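Local coordinates for putative cell surface protein (PDB 4OFQ) that probably serves as a streptococcal cell-surface adhesin of the antigen I/II family, here its calcium-binding C-terminal region built of beta-sandwich domains, at residues G30-P35 / V225-R230; D260-D265 / R304-G309; K62-V67 / I173-G178; H78-N83 / L153-K158; L243-D248 / T281-E286. All coordinates share one frame; numbering follows the deposited sequence.

The five contacts spread along an elongated chain. Contacts 3 and 4 lie in its N-terminal half, contacts 2 and 5 in its C-terminal half. Contact 1 ties the halves together, joining residues 30-35 to 225-230. Nested in the loop it closes are contacts 3 and 4, on successive strands 164-174 and 149-157, with centres about 23 Å apart. Contacts 1 and 3 reach one sheet, where strands 32-33 and 177-188 are neighbours. Contact 2 touches contact 1, with centres about 13 Å apart. Contacts 2 and 5 interleave along the chain, their centres about 32 Å apart. Contacts 3 and 5 lie about 64 Å apart between centres, towards opposite ends of a rod consistent with an adhesin.

Contact 1 of 5, residues G30-P35 / V225-R230; sequences GKSVLP and VVPTNR
Lys31 and Asn229 cross at about a right angle. The aliphatic part of the lysine, CD and CE, lies against the asparagine amide, with Lys31 CE 3.2 Å from Asn229 ND2. The lysine chain reaches this place by bending at chi2 (-62°). Its NZ ends on two waters, and both donate to Arg230 O. A third water joins Asn229 OD1 to Gly30 O. Between the backbones, Ser32 N donates to Asn229 O at 3.2 Å, in the carbonyl plane and on a lone pair. Ser32 OG lies 3.5 Å from Arg230 CB, and a water bonded to it is also bonded to Thr228 O. The Arg230 chain is extended from CG to NE, and its NH1 donates to Pro227 O at 3.0 Å, from above the carbonyl plane. NH1 also binds Ser306 O. Ser32 and Arg230 make a single backbone bridge, at the short edge strand 32-33. That strand runs parallel to strand 177-188, while residues 225-230 belong to the loop between strands 216-222 and 237-242.

Contact 2 of 5, residues D260-D265 / R304-G309; sequences DITLSD and RSSEFG
Ile261 and Thr262, on a short strand, run past Ser306 to Phe308, which form no regular strand, and the CA atoms of Thr262 and Ser306 are 5.7 Å apart. The main link is a side chain meeting backbone. Thr262 N donates to Ser306 OG at 3.0 Å, and the bond is almost straight, 175° at the hydrogen. With chi1 at 176°, the Ser306 hydroxyl is turned away from its own nitrogen and beside its carbonyl carbon. It donates in turn to Glu307 O at 2.8 Å, in the carbonyl plane and on a lone pair. A water makes a second link between the segments, donating to Ser306 OG and bonded to Thr262 OG1 at 2.7 Å. The serine oxygen is therefore gripped by two donors while it gives its own proton to the next residue. On the apolar side the end of Ile261 comes up to Phe308. Ile261 CD1 lies 3.7 Å from Phe308 CD1, and Ile261 CG2 touches the same ring carbon. The Phe308 ring also meets Tyr237 and Phe294 edge-to-face. Residues 304-309 form the loop between helix 296-299 and strand 310-318, and Phe298 and Leu299 of that helix pack on Phe308. Strand 261-262 itself pairs antiparallel with strand 268-269.

Contact 3 of 5, residues K62-V67 / I173-G178; sequences KGFIYV and IDFGNG
Phe64 and Phe175 form the tight part of this contact. They make a T-shaped stack, with the edge of Phe64 directed at the face of Phe175. The centroids are 5.1 Å apart and the planes stand at 78°. Phe64 CE1 comes 3.6 Å from Phe175 CE1, offset towards the rim of that ring. The backbones pair beside the rings. Ile65 and Ile173 are an antiparallel hydrogen-bonded pair, with Ile65 N to Ile173 O at 2.9 Å and Ile173 N to Ile65 O at 2.8 Å. Their CB atoms pack 4.0 Å apart, on the sheet face away from Phe64 and Asp174. Asp174 is buried too. A water is bonded to its OD1 and to Ile65 O, while OD2 binds Tyr50 and Gln172. One further bond, from Phe175 N to Gly63 O, runs nearly along the C=O axis at 3.0 Å.

The looser side is the end of the hairpin. There Asp174 to Asn177 make a type I' beta turn. The extended, exposed Lys62 chain lies along it, touching Phe175 O through CD, and its end leads away. A water is bonded to Lys62 O and Gly176 N. Strand 64-70 lies between strands 164-174 and 127-132 in a mixed sheet. Helix 110-119 covers Ile65 and Ile173, and helix 135-143 covers Phe64 and Phe175.

Contact 4 of 5, residues H78-N83 / L153-K158; sequences HSLVVN and LSFKLK
Leu80 lies on Phe155 at the apolar centre. Its CD1 sits over one face of the ring in a CH-pi contact, 3.9 Å from the centroid and 19° off the normal. A chi1 of 173° swings CG and this methyl over the ring, and Leu80 CB touches Phe155 CE1. Leu80 CD1 also touches Leu153 CB at 3.8 Å. Beside it Val82 and Leu153 lie side by side and point the same way, with Val82 CG2 to Leu153 CD2 at 4.1 Å. Further out the backbones of Val81 and Ser154 exchange two hydrogen bonds. At the polar edge Asn83 ND2 donates to Ser154 OG at 2.9 Å, in its amide plane, and Ser154 OG also binds Thr40. At the other end Lys156 N donates to Ser79 OG at 2.8 Å, and that hydroxyl has a second partner in Asp76 O. Paired antiparallel strands with one apolar face turned inward are characteristic of a beta sandwich, and Phe155 also meets the calcium ligand Tyr70.

Contact 5 of 5, residues L243-D248 / T281-E286; sequences LQHTHD and TVYNKE
Tyr283, on strand 279-284, is the first residue of its segment to touch residues 243-248. Its CE1 lies 3.8 Å from Leu243 CD1, and the two side chains cross obliquely. With CG anti to its own nitrogen (chi1 177°), the ring reaches towards residues 243-248 and carries its hydroxyl to His245. Tyr283 OH is 3.7 Å from His245 CB. A water bonded to Tyr283 OH at 2.6 Å donates to Asp248 O, so the hydroxyl is also tied to the start of strand 248-257. Past Asn284, whose OD1 takes a weak bond from Glu286 N, Lys285 offers only backbone to the histidine. Lys285 O lies at the ring edge, 3.6 Å from His245 CD2. Glu286 gives the one direct hydrogen bond. His245 NE2 donates to Glu286 O at 3.0 Å. The bond is bent, 140° at the hydrogen, and the donor sits above the carbonyl plane. Glu286 O lies 18° out of the His245 ring plane. The contact lies at the surface. Tyr283 also stacks on Tyr250 of strand 248-257. Residues 243-247 connect strand 237-242 to strand 248-257, and strand 279-284 pairs antiparallel with strand 289-294.

Contact 1 of 5, residues G30-P35 / V225-R230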
# COMPACT_ATOMS: atom_id res chain seq x y z
N GLY A 30 3.90 9.43 -5.57
CA GLY A 30 5.03 9.83 -4.74
C GLY A 30 4.84 9.57 -3.26
O GLY A 30 5.75 9.85 -2.47
N LYS A 31 3.69 9.04 -2.86
CA LYS A 31 3.38 8.85 -1.43
C LYS A 31 3.59 7.42 -0.96
O LYS A 31 3.59 6.49 -1.78
CB LYS A 31 1.94 9.25 -1.12
CG LYS A 31 1.54 10.59 -1.67
CD LYS A 31 2.37 11.69 -1.06
CE LYS A 31 1.94 13.04 -1.59
NZ LYS A 31 0.56 13.43 -1.18
N SER A 32 3.76 7.23 0.34
CA SER A 32 3.95 5.89 0.87
C SER A 32 2.61 5.15 1.06
O SER A 32 1.54 5.77 1.27
CB SER A 32 4.75 5.91 2.17
OG SER A 32 4.09 6.67 3.16
N VAL A 33 2.67 3.83 0.96
CA VAL A 33 1.51 2.97 1.10
C VAL A 33 1.88 1.82 2.03
O VAL A 33 3.03 1.73 2.47
CB VAL A 33 1.04 2.40 -0.26
CG1 VAL A 33 0.66 3.54 -1.20
CG2 VAL A 33 2.16 1.51 -0.89
N LEU A 34 0.92 0.94 2.32
CA LEU A 34 1.10 -0.16 3.26
C LEU A 34 1.08 -1.50 2.50
O LEU A 34 0.59 -1.56 1.37
CB LEU A 34 -0.01 -0.11 4.33
CG LEU A 34 0.01 1.18 5.16
CD1 LEU A 34 -1.20 1.27 6.08
CD2 LEU A 34 1.30 1.24 5.97
N PRO A 35 1.62 -2.57 3.11
CA PRO A 35 1.70 -3.88 2.45
C PRO A 35 0.35 -4.39 1.89
O PRO A 35 0.28 -4.99 0.81
CB PRO A 35 2.18 -4.80 3.56
CG PRO A 35 3.04 -3.92 4.42
CD PRO A 35 2.37 -2.57 4.39
N VAL A 225 5.96 4.08 13.89
CA VAL A 225 5.61 5.47 13.62
C VAL A 225 5.07 5.59 12.18
O VAL A 225 5.76 5.23 11.22
CB VAL A 225 6.80 6.40 13.82
CG1 VAL A 225 6.42 7.81 13.38
CG2 VAL A 225 7.25 6.39 15.32
N VAL A 226 3.85 6.08 12.05
CA VAL A 226 3.24 6.32 10.74
C VAL A 226 3.81 7.61 10.20
O VAL A 226 3.68 8.66 10.83
CB VAL A 226 1.71 6.41 10.86
CG1 VAL A 226 1.07 6.64 9.50
CG2 VAL A 226 1.16 5.14 11.48
N PRO A 227 4.46 7.55 9.03
CA PRO A 227 5.20 8.69 8.50
C PRO A 227 4.32 9.69 7.78
O PRO A 227 3.21 9.33 7.36
CB PRO A 227 6.14 8.04 7.48
CG PRO A 227 5.31 6.89 6.94
CD PRO A 227 4.58 6.36 8.16
N THR A 228 4.82 10.91 7.62
CA THR A 228 4.12 11.91 6.83
C THR A 228 4.36 11.64 5.36
O THR A 228 5.18 10.79 5.01
CB THR A 228 4.57 13.35 7.17
OG1 THR A 228 5.96 13.49 6.89
CG2 THR A 228 4.33 13.65 8.64
N ASN A 229 3.64 12.37 4.51
CA ASN A 229 3.66 12.14 3.06
C ASN A 229 3.25 10.70 2.71
O ASN A 229 3.85 10.04 1.85
CB ASN A 229 5.03 12.51 2.46
CG ASN A 229 4.93 12.91 1.00
OD1 ASN A 229 5.69 12.41 0.17
ND2 ASN A 229 4.00 13.81 0.68
N ARG A 230 2.22 10.23 3.41
CA ARG A 230 1.63 8.93 3.15
C ARG A 230 0.38 9.12 2.28
O ARG A 230 -0.16 10.23 2.19
CB ARG A 230 1.27 8.26 4.48
CG ARG A 230 0.31 9.10 5.31
CD ARG A 230 -0.06 8.37 6.56
NE ARG A 230 -0.99 9.12 7.39
CZ ARG A 230 -0.63 9.96 8.35
NH1 ARG A 230 0.66 10.16 8.60
NH2 ARG A 230 -1.56 10.58 9.06
O HOH W 1 6.67 12.30 -2.40
O HOH W 2 0.19 13.25 2.09
O HOH W 3 -1.54 12.25 0.64
O HOH W 4 6.08 8.48 3.85

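Contact 2 of 5, residues D260-D265 / R304-G309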
# COMPACT_ATOMS: atom_id res chain seq x y z
N ASP A 260 4.91 14.17 18.09
CA ASP A 260 3.87 15.19 18.11
C ASP A 260 2.78 14.83 17.09
O ASP A 260 3.08 14.53 15.93
CB ASP A 260 4.42 16.57 17.75
CG ASP A 260 5.34 17.14 18.82
OD1 ASP A 260 5.32 16.68 19.98
OD2 ASP A 260 6.08 18.08 18.49
N ILE A 261 1.53 14.86 17.52
CA ILE A 261 0.39 14.48 16.69
C ILE A 261 -0.52 15.68 16.44
O ILE A 261 -1.00 16.31 17.38
CB ILE A 261 -0.44 13.35 17.35
CG1 ILE A 261 0.44 12.12 17.60
CG2 ILE A 261 -1.65 12.96 16.47
CD1 ILE A 261 -0.16 11.14 18.60
N THR A 262 -0.74 16.02 15.17
CA THR A 262 -1.61 17.14 14.83
C THR A 262 -2.96 16.62 14.35
O THR A 262 -3.01 15.72 13.52
CB THR A 262 -0.98 18.05 13.76
OG1 THR A 262 0.25 18.60 14.26
CG2 THR A 262 -1.92 19.19 13.37
N LEU A 263 -4.04 17.19 14.88
CA LEU A 263 -5.39 16.76 14.53
C LEU A 263 -5.99 17.73 13.52
O LEU A 263 -5.39 18.76 13.22
CB LEU A 263 -6.28 16.66 15.76
CG LEU A 263 -5.71 15.73 16.83
CD1 LEU A 263 -6.65 15.61 18.00
CD2 LEU A 263 -5.40 14.34 16.23
N SER A 264 -7.16 17.38 12.98
CA SER A 264 -7.76 18.16 11.90
C SER A 264 -8.23 19.54 12.36
O SER A 264 -8.32 20.47 11.56
CB SER A 264 -8.91 17.39 11.26
OG SER A 264 -9.77 16.86 12.26
N ASP A 265 -8.51 19.66 13.66
CA ASP A 265 -8.93 20.95 14.22
C ASP A 265 -7.75 21.89 14.44
O ASP A 265 -7.92 23.01 14.92
CB ASP A 265 -9.73 20.77 15.51
CG ASP A 265 -8.94 20.09 16.62
OD1 ASP A 265 -7.71 19.90 16.49
OD2 ASP A 265 -9.56 19.76 17.66
N ARG A 304 -2.81 13.96 7.39
CA ARG A 304 -1.76 13.23 6.68
C ARG A 304 -0.39 13.88 6.78
O ARG A 304 0.63 13.22 6.60
CB ARG A 304 -2.12 13.05 5.21
CG ARG A 304 -2.78 11.75 4.95
CD ARG A 304 -3.07 11.57 3.49
NE ARG A 304 -4.37 10.95 3.35
CZ ARG A 304 -4.90 10.60 2.18
NH1 ARG A 304 -4.23 10.81 1.06
NH2 ARG A 304 -6.10 10.04 2.16
N SER A 305 -0.37 15.17 7.06
CA SER A 305 0.90 15.87 7.21
C SER A 305 1.49 15.66 8.61
O SER A 305 2.52 16.26 8.95
CB SER A 305 0.72 17.36 6.94
OG SER A 305 -0.37 17.85 7.70
N SER A 306 0.83 14.83 9.41
CA SER A 306 1.31 14.52 10.76
C SER A 306 1.74 13.07 10.92
O SER A 306 1.08 12.16 10.42
CB SER A 306 0.23 14.82 11.81
OG SER A 306 0.67 14.43 13.12
N GLU A 307 2.85 12.86 11.62
CA GLU A 307 3.23 11.50 12.01
C GLU A 307 2.25 10.99 13.07
O GLU A 307 1.53 11.78 13.67
CB GLU A 307 4.64 11.47 12.59
CG GLU A 307 5.73 11.81 11.59
CD GLU A 307 7.13 11.48 12.10
OE1 GLU A 307 7.39 11.71 13.30
OE2 GLU A 307 7.95 10.97 11.31
N PHE A 308 2.24 9.68 13.30
CA PHE A 308 1.47 9.11 14.40
C PHE A 308 2.22 7.93 14.99
O PHE A 308 2.68 7.05 14.26
CB PHE A 308 0.05 8.69 13.97
CG PHE A 308 -0.78 8.12 15.09
CD1 PHE A 308 -1.49 8.95 15.95
CD2 PHE A 308 -0.84 6.75 15.31
CE1 PHE A 308 -2.25 8.43 17.00
CE2 PHE A 308 -1.59 6.22 16.36
CZ PHE A 308 -2.30 7.07 17.20
N GLY A 309 2.36 7.91 16.31
CA GLY A 309 2.96 6.75 16.94
C GLY A 309 2.70 6.75 18.44
O GLY A 309 2.53 7.81 19.05
O HOH W 5 2.40 17.05 13.84

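Contact 3 of 5, residues K62-V67 / I173-G178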
# COMPACT_ATOMS: atom_id res chain seq x y z
N LYS A 62 -2.13 -1.32 -38.32
CA LYS A 62 -1.16 -1.60 -37.26
C LYS A 62 -1.80 -1.46 -35.87
O LYS A 62 -1.24 -1.91 -34.87
CB LYS A 62 0.07 -0.71 -37.39
CG LYS A 62 0.85 -0.96 -38.67
CD LYS A 62 2.13 -0.13 -38.72
CE LYS A 62 2.85 -0.31 -40.04
NZ LYS A 62 4.19 0.35 -40.03
N GLY A 63 -2.96 -0.82 -35.83
CA GLY A 63 -3.84 -0.91 -34.68
C GLY A 63 -3.50 0.01 -33.52
O GLY A 63 -2.72 0.96 -33.66
N PHE A 64 -4.08 -0.28 -32.37
CA PHE A 64 -3.95 0.59 -31.22
C PHE A 64 -3.78 -0.27 -29.99
O PHE A 64 -4.64 -1.08 -29.65
CB PHE A 64 -5.18 1.49 -31.12
CG PHE A 64 -5.47 2.20 -32.41
CD1 PHE A 64 -4.77 3.35 -32.74
CD2 PHE A 64 -6.36 1.68 -33.33
CE1 PHE A 64 -5.00 4.00 -33.95
CE2 PHE A 64 -6.59 2.32 -34.53
CZ PHE A 64 -5.91 3.48 -34.84
N ILE A 65 -2.61 -0.12 -29.37
CA ILE A 65 -2.22 -0.95 -28.24
C ILE A 65 -1.98 -0.05 -27.04
O ILE A 65 -1.40 1.03 -27.20
CB ILE A 65 -0.92 -1.73 -28.55
CG1 ILE A 65 -1.17 -2.75 -29.67
CG2 ILE A 65 -0.38 -2.41 -27.27
CD1 ILE A 65 0.08 -3.37 -30.23
N TYR A 66 -2.46 -0.47 -25.87
CA TYR A 66 -2.14 0.23 -24.63
C TYR A 66 -1.47 -0.77 -23.70
O TYR A 66 -1.92 -1.91 -23.61
CB TYR A 66 -3.40 0.81 -23.98
CG TYR A 66 -3.11 1.92 -22.99
CD1 TYR A 66 -2.63 3.15 -23.43
CD2 TYR A 66 -3.28 1.74 -21.61
CE1 TYR A 66 -2.34 4.18 -22.53
CE2 TYR A 66 -3.00 2.77 -20.70
CZ TYR A 66 -2.53 3.99 -21.17
OH TYR A 66 -2.24 5.03 -20.31
N VAL A 67 -0.42 -0.35 -23.00
CA VAL A 67 0.35 -1.26 -22.16
C VAL A 67 0.41 -0.72 -20.75
O VAL A 67 0.62 0.47 -20.55
CB VAL A 67 1.82 -1.43 -22.69
CG1 VAL A 67 2.72 -2.10 -21.66
CG2 VAL A 67 1.84 -2.25 -23.99
N ILE A 173 0.74 2.54 -28.22
CA ILE A 173 1.28 2.30 -29.55
C ILE A 173 0.17 2.48 -30.57
O ILE A 173 -0.76 1.67 -30.63
CB ILE A 173 1.90 0.88 -29.71
CG1 ILE A 173 2.90 0.59 -28.59
CG2 ILE A 173 2.55 0.73 -31.09
CD1 ILE A 173 3.40 -0.86 -28.59
N ASP A 174 0.26 3.56 -31.35
CA ASP A 174 -0.76 3.92 -32.32
C ASP A 174 -0.14 3.85 -33.71
O ASP A 174 0.91 4.44 -33.96
CB ASP A 174 -1.24 5.35 -32.08
CG ASP A 174 -1.61 5.62 -30.63
OD1 ASP A 174 -2.17 4.71 -29.98
OD2 ASP A 174 -1.33 6.74 -30.14
N PHE A 175 -0.80 3.13 -34.60
CA PHE A 175 -0.31 2.95 -35.96
C PHE A 175 1.13 2.43 -35.95
O PHE A 175 1.90 2.77 -36.85
CB PHE A 175 -0.33 4.27 -36.75
CG PHE A 175 -1.54 5.12 -36.52
CD1 PHE A 175 -2.74 4.84 -37.17
CD2 PHE A 175 -1.48 6.22 -35.69
CE1 PHE A 175 -3.86 5.64 -36.97
CE2 PHE A 175 -2.59 7.03 -35.48
CZ PHE A 175 -3.78 6.74 -36.12
N GLY A 176 1.49 1.67 -34.92
CA GLY A 176 2.86 1.20 -34.75
C GLY A 176 3.82 2.19 -34.09
O GLY A 176 4.98 1.85 -33.85
N ASN A 177 3.36 3.41 -33.82
CA ASN A 177 4.21 4.40 -33.16
C ASN A 177 4.09 4.33 -31.64
O ASN A 177 2.99 4.48 -31.10
CB ASN A 177 3.85 5.81 -33.62
CG ASN A 177 3.94 5.98 -35.12
OD1 ASN A 177 4.90 5.55 -35.76
ND2 ASN A 177 2.92 6.63 -35.69
N GLY A 178 5.21 4.13 -30.95
CA GLY A 178 5.20 4.05 -29.49
C GLY A 178 5.38 5.37 -28.76
O GLY A 178 6.14 6.24 -29.20
O HOH W 6 -0.04 -0.08 -33.08
O HOH W 7 -3.07 2.97 -28.43

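Contact 4 of 5, residues H78-N83 / L153-K158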
# COMPACT_ATOMS: atom_id res chain seq x y z
N HIS A 78 -1.41 -10.65 -11.15
CA HIS A 78 -2.60 -11.50 -11.16
C HIS A 78 -3.75 -11.00 -10.29
O HIS A 78 -4.84 -11.56 -10.34
CB HIS A 78 -2.18 -12.92 -10.77
CG HIS A 78 -1.09 -13.44 -11.65
ND1 HIS A 78 -1.35 -13.95 -12.91
CD2 HIS A 78 0.25 -13.46 -11.50
CE1 HIS A 78 -0.21 -14.29 -13.48
NE2 HIS A 78 0.78 -14.00 -12.65
N SER A 79 -3.50 -9.95 -9.52
CA SER A 79 -4.55 -9.39 -8.65
C SER A 79 -5.34 -8.30 -9.36
O SER A 79 -6.30 -7.76 -8.79
CB SER A 79 -3.93 -8.79 -7.38
OG SER A 79 -3.17 -7.62 -7.67
N LEU A 80 -4.96 -7.97 -10.59
CA LEU A 80 -5.62 -6.87 -11.30
C LEU A 80 -7.13 -6.99 -11.33
O LEU A 80 -7.67 -8.04 -11.68
CB LEU A 80 -5.10 -6.74 -12.75
CG LEU A 80 -5.85 -5.72 -13.62
CD1 LEU A 80 -5.72 -4.29 -13.03
CD2 LEU A 80 -5.37 -5.73 -15.09
N VAL A 81 -7.80 -5.91 -10.95
CA VAL A 81 -9.24 -5.78 -11.19
C VAL A 81 -9.44 -4.60 -12.13
O VAL A 81 -9.00 -3.48 -11.82
CB VAL A 81 -10.01 -5.51 -9.88
CG1 VAL A 81 -11.51 -5.21 -10.18
CG2 VAL A 81 -9.86 -6.68 -8.91
N VAL A 82 -10.06 -4.85 -13.28
CA VAL A 82 -10.32 -3.75 -14.21
C VAL A 82 -11.65 -3.13 -13.82
O VAL A 82 -12.70 -3.71 -14.06
CB VAL A 82 -10.37 -4.23 -15.67
CG1 VAL A 82 -10.66 -3.08 -16.62
CG2 VAL A 82 -9.05 -4.86 -16.03
N ASN A 83 -11.60 -1.96 -13.19
CA ASN A 83 -12.84 -1.34 -12.73
C ASN A 83 -13.67 -0.80 -13.90
O ASN A 83 -14.90 -0.93 -13.92
CB ASN A 83 -12.53 -0.26 -11.69
CG ASN A 83 -11.71 -0.81 -10.54
OD1 ASN A 83 -12.11 -1.76 -9.89
ND2 ASN A 83 -10.53 -0.24 -10.32
N LEU A 153 -7.83 0.88 -12.93
CA LEU A 153 -7.22 -0.42 -12.66
C LEU A 153 -6.81 -0.52 -11.20
O LEU A 153 -6.22 0.42 -10.69
CB LEU A 153 -5.94 -0.55 -13.49
CG LEU A 153 -6.06 -0.28 -15.00
CD1 LEU A 153 -4.68 -0.35 -15.70
CD2 LEU A 153 -7.04 -1.28 -15.61
N SER A 154 -7.10 -1.64 -10.54
CA SER A 154 -6.65 -1.81 -9.15
C SER A 154 -5.74 -3.03 -9.01
O SER A 154 -6.10 -4.12 -9.46
CB SER A 154 -7.85 -1.96 -8.20
OG SER A 154 -8.63 -0.77 -8.20
N PHE A 155 -4.59 -2.85 -8.34
CA PHE A 155 -3.66 -3.95 -8.07
C PHE A 155 -3.43 -4.10 -6.56
O PHE A 155 -3.48 -3.11 -5.81
CB PHE A 155 -2.28 -3.68 -8.68
CG PHE A 155 -2.23 -3.67 -10.19
CD1 PHE A 155 -2.10 -4.86 -10.91
CD2 PHE A 155 -2.21 -2.46 -10.88
CE1 PHE A 155 -2.01 -4.84 -12.29
CE2 PHE A 155 -2.13 -2.44 -12.27
CZ PHE A 155 -2.01 -3.62 -12.97
N LYS A 156 -3.12 -5.33 -6.14
CA LYS A 156 -2.53 -5.57 -4.81
C LYS A 156 -1.02 -5.81 -4.94
O LYS A 156 -0.52 -6.16 -6.02
CB LYS A 156 -3.15 -6.81 -4.18
CG LYS A 156 -4.66 -6.88 -4.28
CD LYS A 156 -5.35 -5.98 -3.28
CE LYS A 156 -6.87 -6.13 -3.39
NZ LYS A 156 -7.62 -5.30 -2.39
N LEU A 157 -0.30 -5.66 -3.83
CA LEU A 157 1.14 -5.97 -3.78
C LEU A 157 1.38 -7.47 -3.52
O LEU A 157 0.54 -8.15 -2.94
CB LEU A 157 1.79 -5.17 -2.64
CG LEU A 157 1.68 -3.64 -2.72
CD1 LEU A 157 2.26 -2.98 -1.48
CD2 LEU A 157 2.38 -3.16 -3.98
N LYS A 158 2.54 -7.97 -3.94
CA LYS A 158 2.95 -9.33 -3.60
C LYS A 158 3.24 -9.40 -2.11
O LYS A 158 3.86 -8.50 -1.56
CB LYS A 158 4.18 -9.76 -4.41
CG LYS A 158 3.92 -9.93 -5.92
CD LYS A 158 5.17 -10.47 -6.63
CE LYS A 158 4.81 -10.97 -8.03
NZ LYS A 158 5.98 -11.45 -8.84

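Contact 5 of 5, residues L243-D248 / T281-E286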
# COMPACT_ATOMS: atom_id res chain seq x y z
N LEU A 243 -0.26 -12.58 26.83
CA LEU A 243 0.67 -12.69 27.94
C LEU A 243 0.74 -14.13 28.41
O LEU A 243 -0.23 -14.87 28.30
CB LEU A 243 0.22 -11.79 29.09
CG LEU A 243 0.24 -10.29 28.79
CD1 LEU A 243 -0.56 -9.52 29.83
CD2 LEU A 243 1.68 -9.79 28.71
N GLN A 244 1.91 -14.54 28.90
CA GLN A 244 2.05 -15.86 29.49
C GLN A 244 1.45 -15.78 30.89
O GLN A 244 2.17 -15.68 31.87
CB GLN A 244 3.52 -16.25 29.57
CG GLN A 244 3.76 -17.71 29.85
CD GLN A 244 5.23 -18.08 29.74
OE1 GLN A 244 5.89 -17.78 28.75
NE2 GLN A 244 5.75 -18.74 30.76
N HIS A 245 0.12 -15.77 30.96
CA HIS A 245 -0.57 -15.51 32.23
C HIS A 245 -0.43 -16.60 33.30
O HIS A 245 -0.85 -16.40 34.44
CB HIS A 245 -2.04 -15.13 32.00
CG HIS A 245 -2.88 -16.25 31.47
ND1 HIS A 245 -2.42 -17.17 30.55
CD2 HIS A 245 -4.16 -16.61 31.74
CE1 HIS A 245 -3.37 -18.04 30.28
NE2 HIS A 245 -4.44 -17.72 30.99
N THR A 246 0.18 -17.73 32.96
CA THR A 246 0.58 -18.69 33.98
C THR A 246 1.68 -18.10 34.88
O THR A 246 1.82 -18.50 36.04
CB THR A 246 1.13 -19.98 33.36
OG1 THR A 246 2.10 -19.64 32.35
CG2 THR A 246 0.01 -20.78 32.71
N HIS A 247 2.46 -17.17 34.34
CA HIS A 247 3.63 -16.62 35.04
C HIS A 247 3.58 -15.10 35.24
O HIS A 247 4.21 -14.56 36.16
CB HIS A 247 4.91 -16.97 34.29
CG HIS A 247 5.24 -18.43 34.30
ND1 HIS A 247 4.53 -19.36 33.57
CD2 HIS A 247 6.21 -19.12 34.95
CE1 HIS A 247 5.05 -20.56 33.77
NE2 HIS A 247 6.07 -20.45 34.60
N ASP A 248 2.87 -14.41 34.36
CA ASP A 248 2.79 -12.95 34.40
C ASP A 248 1.37 -12.55 34.74
O ASP A 248 0.43 -12.91 34.04
CB ASP A 248 3.13 -12.34 33.04
CG ASP A 248 4.63 -12.22 32.78
OD1 ASP A 248 5.44 -12.37 33.71
OD2 ASP A 248 4.99 -11.96 31.60
N THR A 281 -8.73 -0.41 26.55
CA THR A 281 -7.92 -1.55 26.93
C THR A 281 -8.85 -2.69 27.32
O THR A 281 -9.82 -2.49 28.05
CB THR A 281 -7.00 -1.21 28.12
OG1 THR A 281 -6.00 -0.28 27.71
CG2 THR A 281 -6.32 -2.48 28.66
N VAL A 282 -8.57 -3.88 26.81
CA VAL A 282 -9.31 -5.06 27.24
C VAL A 282 -8.32 -6.12 27.68
O VAL A 282 -7.41 -6.50 26.93
CB VAL A 282 -10.21 -5.62 26.12
CG1 VAL A 282 -10.88 -6.92 26.59
CG2 VAL A 282 -11.26 -4.60 25.71
N TYR A 283 -8.45 -6.58 28.91
CA TYR A 283 -7.66 -7.72 29.34
C TYR A 283 -8.55 -8.85 29.79
O TYR A 283 -9.44 -8.67 30.63
CB TYR A 283 -6.66 -7.37 30.44
CG TYR A 283 -5.90 -8.58 30.91
CD1 TYR A 283 -4.91 -9.17 30.12
CD2 TYR A 283 -6.17 -9.16 32.15
CE1 TYR A 283 -4.22 -10.29 30.54
CE2 TYR A 283 -5.48 -10.28 32.58
CZ TYR A 283 -4.51 -10.84 31.77
OH TYR A 283 -3.83 -11.95 32.20
N ASN A 284 -8.29 -10.03 29.24
CA ASN A 284 -9.06 -11.22 29.59
C ASN A 284 -8.29 -12.06 30.60
O ASN A 284 -7.33 -12.74 30.24
CB ASN A 284 -9.34 -12.04 28.32
CG ASN A 284 -10.28 -13.21 28.58
OD1 ASN A 284 -10.28 -13.83 29.64
ND2 ASN A 284 -11.11 -13.52 27.58
N LYS A 285 -8.73 -12.02 31.85
CA LYS A 285 -8.01 -12.67 32.95
C LYS A 285 -7.90 -14.18 32.77
O LYS A 285 -6.90 -14.78 33.16
CB LYS A 285 -8.70 -12.37 34.28
CG LYS A 285 -9.01 -10.89 34.48
CD LYS A 285 -9.65 -10.65 35.83
CE LYS A 285 -8.77 -11.15 36.96
NZ LYS A 285 -9.27 -10.72 38.30
N GLU A 286 -8.92 -14.77 32.17
CA GLU A 286 -8.96 -16.21 31.98
C GLU A 286 -8.01 -16.70 30.88
O GLU A 286 -7.45 -17.79 30.97
CB GLU A 286 -10.40 -16.65 31.69
CG GLU A 286 -10.60 -18.16 31.61
CD GLU A 286 -12.02 -18.54 31.20
OE1 GLU A 286 -12.88 -17.64 31.10
OE2 GLU A 286 -12.26 -19.75 30.97
O HOH W 8 -1.34 -11.48 32.72